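Local coordinates for B-type flagellar hook-associated protein 2 (Pseudomonas aeruginosa, PDB 5FHY) that caps the tip of the growing flagellar filament, where it promotes flagellin polymerisation and keeps the exported subunits from leaking away unassembled, at residues 121-125 against 126-130; 148-152 against 153-157. One frame throughout, in Å; residues are numbered along the deposited sequence.

Contact 1: residues 121-125 against 126-130; sequences STKTG and DGKDI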
ATOM      1  N   SER B 121      43.927 -37.245   0.448  1.00 70.02           N
ATOM      2  CA  SER B 121      44.393 -36.772   1.743  1.00 73.47           C
ATOM      3  C   SER B 121      43.968 -35.324   1.956  1.00 77.81           C
ATOM      4  O   SER B 121      43.774 -34.585   0.997  1.00 84.89           O
ATOM      5  CB  SER B 121      45.912 -36.901   1.847  1.00 73.39           C
ATOM      6  OG  SER B 121      46.400 -36.204   2.978  1.00 74.94           O
ATOM      7  N   THR B 122      43.816 -34.915   3.211  1.00 75.50           N
ATOM      8  CA  THR B 122      43.420 -33.542   3.499  1.00 80.28           C
ATOM      9  C   THR B 122      44.581 -32.694   4.004  1.00 79.71           C
ATOM     10  O   THR B 122      44.399 -31.526   4.352  1.00 79.88           O
ATOM     11  CB  THR B 122      42.288 -33.486   4.540  1.00 80.03           C
ATOM     12  OG1 THR B 122      42.735 -34.071   5.770  1.00 80.72           O
ATOM     13  CG2 THR B 122      41.068 -34.229   4.038  1.00 76.17           C
ATOM     14  N   LYS B 123      45.777 -33.271   4.031  1.00 78.76           N
ATOM     15  CA  LYS B 123      46.933 -32.550   4.538  1.00 88.17           C
ATOM     16  C   LYS B 123      47.613 -31.826   3.387  1.00 89.95           C
ATOM     17  O   LYS B 123      48.089 -32.451   2.442  1.00 88.34           O
ATOM     18  CB  LYS B 123      47.908 -33.502   5.231  1.00 88.91           C
ATOM     19  CG  LYS B 123      48.989 -32.810   6.045  1.00 96.08           C
ATOM     20  CD  LYS B 123      48.436 -32.238   7.338  1.00102.82           C
ATOM     21  CE  LYS B 123      49.418 -31.276   7.989  1.00106.44           C
ATOM     22  NZ  LYS B 123      49.036 -29.855   7.764  1.00109.60           N
ATOM     23  N   THR B 124      47.658 -30.503   3.473  1.00 86.19           N
ATOM     24  CA  THR B 124      48.323 -29.701   2.459  1.00 78.82           C
ATOM     25  C   THR B 124      49.795 -29.513   2.807  1.00 73.87           C
ATOM     26  O   THR B 124      50.169 -29.548   3.979  1.00 74.93           O
ATOM     27  CB  THR B 124      47.654 -28.325   2.303  1.00 78.15           C
ATOM     28  OG1 THR B 124      47.529 -27.702   3.590  1.00 76.86           O
ATOM     29  CG2 THR B 124      46.273 -28.464   1.670  1.00 67.49           C
ATOM     30  N   GLY B 125      50.628 -29.333   1.785  1.00 73.44           N
ATOM     31  CA  GLY B 125      52.035 -29.048   1.994  1.00 72.70           C
ATOM     32  C   GLY B 125      52.968 -29.922   1.179  1.00 75.04           C
ATOM     33  O   GLY B 125      52.544 -30.935   0.629  1.00 72.49           O
ATOM     34  N   ASP B 126      54.234 -29.524   1.087  1.00 82.98           N
ATOM     35  CA  ASP B 126      55.242 -30.318   0.390  1.00 87.55           C
ATOM     36  C   ASP B 126      55.501 -31.649   1.101  1.00 93.43           C
ATOM     37  O   ASP B 126      55.675 -31.687   2.317  1.00 93.92           O
ATOM     38  CB  ASP B 126      56.556 -29.537   0.275  1.00 93.19           C
ATOM     39  CG  ASP B 126      56.465 -28.372  -0.695  1.00 98.12           C
ATOM     40  OD1 ASP B 126      55.818 -28.517  -1.753  1.00 92.13           O
ATOM     41  OD2 ASP B 126      57.041 -27.305  -0.388  1.00107.86           O
ATOM     42  N   GLY B 127      55.547 -32.733   0.333  1.00 92.63           N
ATOM     43  CA  GLY B 127      55.927 -34.032   0.865  1.00 87.39           C
ATOM     44  C   GLY B 127      54.823 -34.841   1.520  1.00 82.42           C
ATOM     45  O   GLY B 127      55.048 -35.972   1.947  1.00 78.51           O
ATOM     46  N   LYS B 128      53.628 -34.271   1.610  1.00 81.84           N
ATOM     47  CA  LYS B 128      52.512 -34.977   2.227  1.00 85.20           C
ATOM     48  C   LYS B 128      51.790 -35.808   1.168  1.00 78.39           C
ATOM     49  O   LYS B 128      50.566 -35.764   1.056  1.00 79.78           O
ATOM     50  CB  LYS B 128      51.538 -34.007   2.909  1.00 86.61           C
ATOM     51  CG  LYS B 128      52.105 -33.277   4.122  1.00 94.15           C
ATOM     52  CD  LYS B 128      52.899 -32.062   3.689  1.00104.76           C
ATOM     53  CE  LYS B 128      53.499 -31.306   4.856  1.00107.37           C
ATOM     54  NZ  LYS B 128      54.321 -30.164   4.364  1.00106.29           N
ATOM     55  N   ASP B 129      52.560 -36.564   0.392  1.00 76.19           N
ATOM     56  CA  ASP B 129      51.999 -37.421  -0.646  1.00 80.23           C
ATOM     57  C   ASP B 129      51.508 -38.731  -0.044  1.00 74.32           C
ATOM     58  O   ASP B 129      52.067 -39.210   0.941  1.00 70.24           O
ATOM     59  CB  ASP B 129      53.043 -37.705  -1.735  1.00 88.09           C
ATOM     60  CG  ASP B 129      53.381 -36.474  -2.569  1.00 91.39           C
ATOM     61  OD1 ASP B 129      52.462 -35.705  -2.921  1.00 98.45           O
ATOM     62  OD2 ASP B 129      54.577 -36.278  -2.871  1.00 85.67           O
ATOM     63  N   ILE B 130      50.470 -39.311  -0.640  1.00 71.65           N
ATOM     64  CA  ILE B 130      49.958 -40.599  -0.187  1.00 73.50           C
ATOM     65  C   ILE B 130      50.809 -41.727  -0.768  1.00 79.67           C
ATOM     66  O   ILE B 130      51.049 -41.768  -1.973  1.00 83.93           O
ATOM     67  CB  ILE B 130      48.479 -40.807  -0.586  1.00 68.83           C
ATOM     68  CG1 ILE B 130      47.615 -39.647  -0.091  1.00 67.25           C
ATOM     69  CG2 ILE B 130      47.948 -42.122  -0.020  1.00 66.14           C
ATOM     70  CD1 ILE B 130      46.175 -39.721  -0.563  1.00 60.58           C
TER
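S121 and I130 face each other where a connecting loop at the end of the flagellin hook IN motif joins strand 114-121 to strand 130-136; its two legs run 162° apart, a loop that turns back on itself through a type II beta turn from G125 to K128. S47 holds both ends, by a backbone bond to S121 and through its OG to I130 N, and strand 65-71 packs against them, V71 on S121 and K128, I69 on I130. The terminal methyl of I130 lies alongside S121, CD1 3.7 Å from S121 CB, an apolar contact. With OG anti to the backbone N (chi1 168°), the S121 hydroxyl accepts K123 N at 3.2 Å, an ST turn. K123 then crosses K128 at their CG methylenes, CG to CG 3.7 Å, while their ammonium groups stay apart, NZ to NZ 6.3 Å. CB of T124 points away from 126-130, and OG1 bonds to A185 O. G125, with positive phi, starts the turn in a conformation suited to glycine, and the K128 chain lies over its peptide: K128 CD is 3.3 Å from G125 O. Beyond it, G127 occupies the third turn position, also with positive phi, and K128 centres an inverse gamma turn with a weak D129 N to G127 O bond. The bend at chi2 of K128 carries its amino group back over the turn, where NZ donates to D126 O at 2.9 Å, tilted 30° from the carbonyl plane.

Contact 2: residues 148-152 against 153-157; sequences LAFDP and ATAPK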
ATOM      1  N   LEU B 148      48.461 -52.751  -6.342  1.00 94.97           N
ATOM      2  CA  LEU B 148      47.881 -51.626  -5.615  1.00 87.77           C
ATOM      3  C   LEU B 148      48.972 -50.763  -4.993  1.00 87.86           C
ATOM      4  O   LEU B 148      48.683 -49.823  -4.254  1.00 88.76           O
ATOM      5  CB  LEU B 148      46.919 -52.113  -4.530  1.00 82.94           C
ATOM      6  CG  LEU B 148      45.620 -52.790  -4.967  1.00 79.19           C
ATOM      7  CD1 LEU B 148      44.704 -52.977  -3.770  1.00 80.55           C
ATOM      8  CD2 LEU B 148      44.923 -51.991  -6.061  1.00 64.90           C
ATOM      9  N   ALA B 149      50.226 -51.074  -5.306  1.00 83.07           N
ATOM     10  CA  ALA B 149      51.343 -50.323  -4.753  1.00 74.65           C
ATOM     11  C   ALA B 149      51.442 -48.970  -5.447  1.00 78.92           C
ATOM     12  O   ALA B 149      51.090 -48.833  -6.617  1.00 84.07           O
ATOM     13  CB  ALA B 149      52.650 -51.107  -4.891  1.00 65.37           C
ATOM     14  N   PHE B 150      51.915 -47.970  -4.714  1.00 81.00           N
ATOM     15  CA  PHE B 150      52.037 -46.621  -5.246  1.00 76.21           C
ATOM     16  C   PHE B 150      53.222 -45.917  -4.595  1.00 77.23           C
ATOM     17  O   PHE B 150      53.246 -45.701  -3.382  1.00 80.02           O
ATOM     18  CB  PHE B 150      50.742 -45.830  -5.014  1.00 77.10           C
ATOM     19  CG  PHE B 150      50.663 -44.529  -5.781  1.00 77.33           C
ATOM     20  CD1 PHE B 150      50.054 -44.475  -7.028  1.00 77.29           C
ATOM     21  CD2 PHE B 150      51.170 -43.355  -5.244  1.00 70.61           C
ATOM     22  CE1 PHE B 150      49.971 -43.280  -7.728  1.00 68.88           C
ATOM     23  CE2 PHE B 150      51.089 -42.163  -5.943  1.00 64.51           C
ATOM     24  CZ  PHE B 150      50.485 -42.126  -7.183  1.00 63.65           C
ATOM     25  N   ASP B 151      54.204 -45.558  -5.408  1.00 79.18           N
ATOM     26  CA  ASP B 151      55.362 -44.835  -4.910  1.00 81.28           C
ATOM     27  C   ASP B 151      55.391 -43.452  -5.558  1.00 83.88           C
ATOM     28  O   ASP B 151      55.688 -43.323  -6.745  1.00 88.55           O
ATOM     29  CB  ASP B 151      56.653 -45.613  -5.201  1.00 78.82           C
ATOM     30  CG  ASP B 151      57.889 -44.916  -4.668  1.00 88.84           C
ATOM     31  OD1 ASP B 151      57.758 -44.089  -3.741  1.00 93.70           O
ATOM     32  OD2 ASP B 151      58.994 -45.199  -5.178  1.00 94.55           O
ATOM     33  N   PRO B 152      55.070 -42.413  -4.769  1.00 79.54           N
ATOM     34  CA  PRO B 152      54.998 -41.005  -5.192  1.00 70.64           C
ATOM     35  C   PRO B 152      56.290 -40.490  -5.827  1.00 73.48           C
ATOM     36  O   PRO B 152      56.264 -39.509  -6.568  1.00 82.15           O
ATOM     37  CB  PRO B 152      54.715 -40.267  -3.881  1.00 63.59           C
ATOM     38  CG  PRO B 152      54.020 -41.264  -3.042  1.00 69.64           C
ATOM     39  CD  PRO B 152      54.658 -42.581  -3.366  1.00 75.77           C
ATOM     40  N   ALA B 153      57.404 -41.154  -5.542  1.00 74.87           N
ATOM     41  CA  ALA B 153      58.690 -40.764  -6.107  1.00 76.64           C
ATOM     42  C   ALA B 153      58.785 -41.146  -7.581  1.00 76.24           C
ATOM     43  O   ALA B 153      59.532 -40.529  -8.340  1.00 75.94           O
ATOM     44  CB  ALA B 153      59.830 -41.397  -5.320  1.00 78.15           C
ATOM     45  N   THR B 154      58.032 -42.165  -7.979  1.00 86.62           N
ATOM     46  CA  THR B 154      58.095 -42.660  -9.348  1.00 84.29           C
ATOM     47  C   THR B 154      56.799 -42.443 -10.132  1.00 77.38           C
ATOM     48  O   THR B 154      56.803 -42.466 -11.363  1.00 74.83           O
ATOM     49  CB  THR B 154      58.426 -44.165  -9.381  1.00 87.98           C
ATOM     50  OG1 THR B 154      57.404 -44.896  -8.693  1.00 92.50           O
ATOM     51  CG2 THR B 154      59.772 -44.441  -8.729  1.00 84.20           C
ATOM     52  N   ALA B 155      55.695 -42.236  -9.423  1.00 74.46           N
ATOM     53  CA  ALA B 155      54.386 -42.182 -10.065  1.00 77.42           C
ATOM     54  C   ALA B 155      54.205 -40.940 -10.937  1.00 76.97           C
ATOM     55  O   ALA B 155      54.537 -39.829 -10.525  1.00 71.93           O
ATOM     56  CB  ALA B 155      53.298 -42.251  -9.020  1.00 81.61           C
ATOM     57  N   PRO B 156      53.655 -41.125 -12.145  1.00 76.97           N
ATOM     58  CA  PRO B 156      53.414 -40.024 -13.079  1.00 75.71           C
ATOM     59  C   PRO B 156      52.109 -39.311 -12.753  1.00 77.03           C
ATOM     60  O   PRO B 156      51.355 -39.812 -11.928  1.00 80.75           O
ATOM     61  CB  PRO B 156      53.328 -40.731 -14.427  1.00 73.15           C
ATOM     62  CG  PRO B 156      52.716 -42.051 -14.083  1.00 69.70           C
ATOM     63  CD  PRO B 156      53.242 -42.423 -12.715  1.00 73.53           C
ATOM     64  N   LYS B 157      51.833 -38.175 -13.384  1.00 74.22           N
ATOM     65  CA  LYS B 157      50.507 -37.591 -13.250  1.00 74.60           C
ATOM     66  C   LYS B 157      49.537 -38.502 -13.987  1.00 72.24           C
ATOM     67  O   LYS B 157      49.844 -38.995 -15.068  1.00 72.09           O
ATOM     68  CB  LYS B 157      50.447 -36.163 -13.803  1.00 80.54           C
ATOM     69  CG  LYS B 157      49.055 -35.540 -13.696  1.00 97.75           C
ATOM     70  CD  LYS B 157      49.052 -34.037 -13.944  1.00111.74           C
ATOM     71  CE  LYS B 157      47.684 -33.430 -13.623  1.00121.97           C
ATOM     72  NZ  LYS B 157      47.645 -31.948 -13.783  1.00128.74           N
TER
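A beta turn (T154 N to D151 O) overlapped by an alpha turn (A155 N to D151 O) defines this part of the loop between strands 130-136 and 165-166. D151 O accepts from three donors. T154 N, at 2.9 Å, closes the beta turn across P152 and A153, whose backbone angles both lie near the helical region; A155 N, also at 2.9 Å, closes the alpha turn. The third donor is T154 OG1, 3.0 Å from D151 O. Their approaches differ: A155 N comes in the carbonyl plane, whereas T154 N stands 45° above it. A chi1 of 61° sets T154 OG1 between its own N and carbonyl carbon, and this turns the hydroxyl to D151 O. The D151 and T154 side chains meet at about a right angle, with D151 OD2 3.7 Å from T154 CG2. D151 OD1 also receives a weak, long bond from A153 N (3.5 Å) and forms a weak, long ion pair with K131 NZ. The A155 methyl approaches the F150 ring obliquely, CB to CZ 3.4 Å. The F150 backbone bonds to V132 of strand 130-136, and its side chain packs on V132 and on L51, while P156 bonds through its backbone to Y166 of strand 165-166.

How the contacts relate
Contact 1 ends at I130 and contact 2 starts at L148, with 17 residues between, so the two loops lie in series, one on each side of strand 130-136 in sequence. Their centres are about 14 Å apart, yet they touch directly. P152 CG lies 3.2 Å from I130 O, F150 CD2 lies 3.6 Å from the same carbonyl oxygen, and D129 CB is 3.7 Å from P152 CB; all three are packing contacts. A sodium ion lies about 8 Å from the F150 side chain of contact 2; S159 and A163, a little further along the loop, belong to a sodium site.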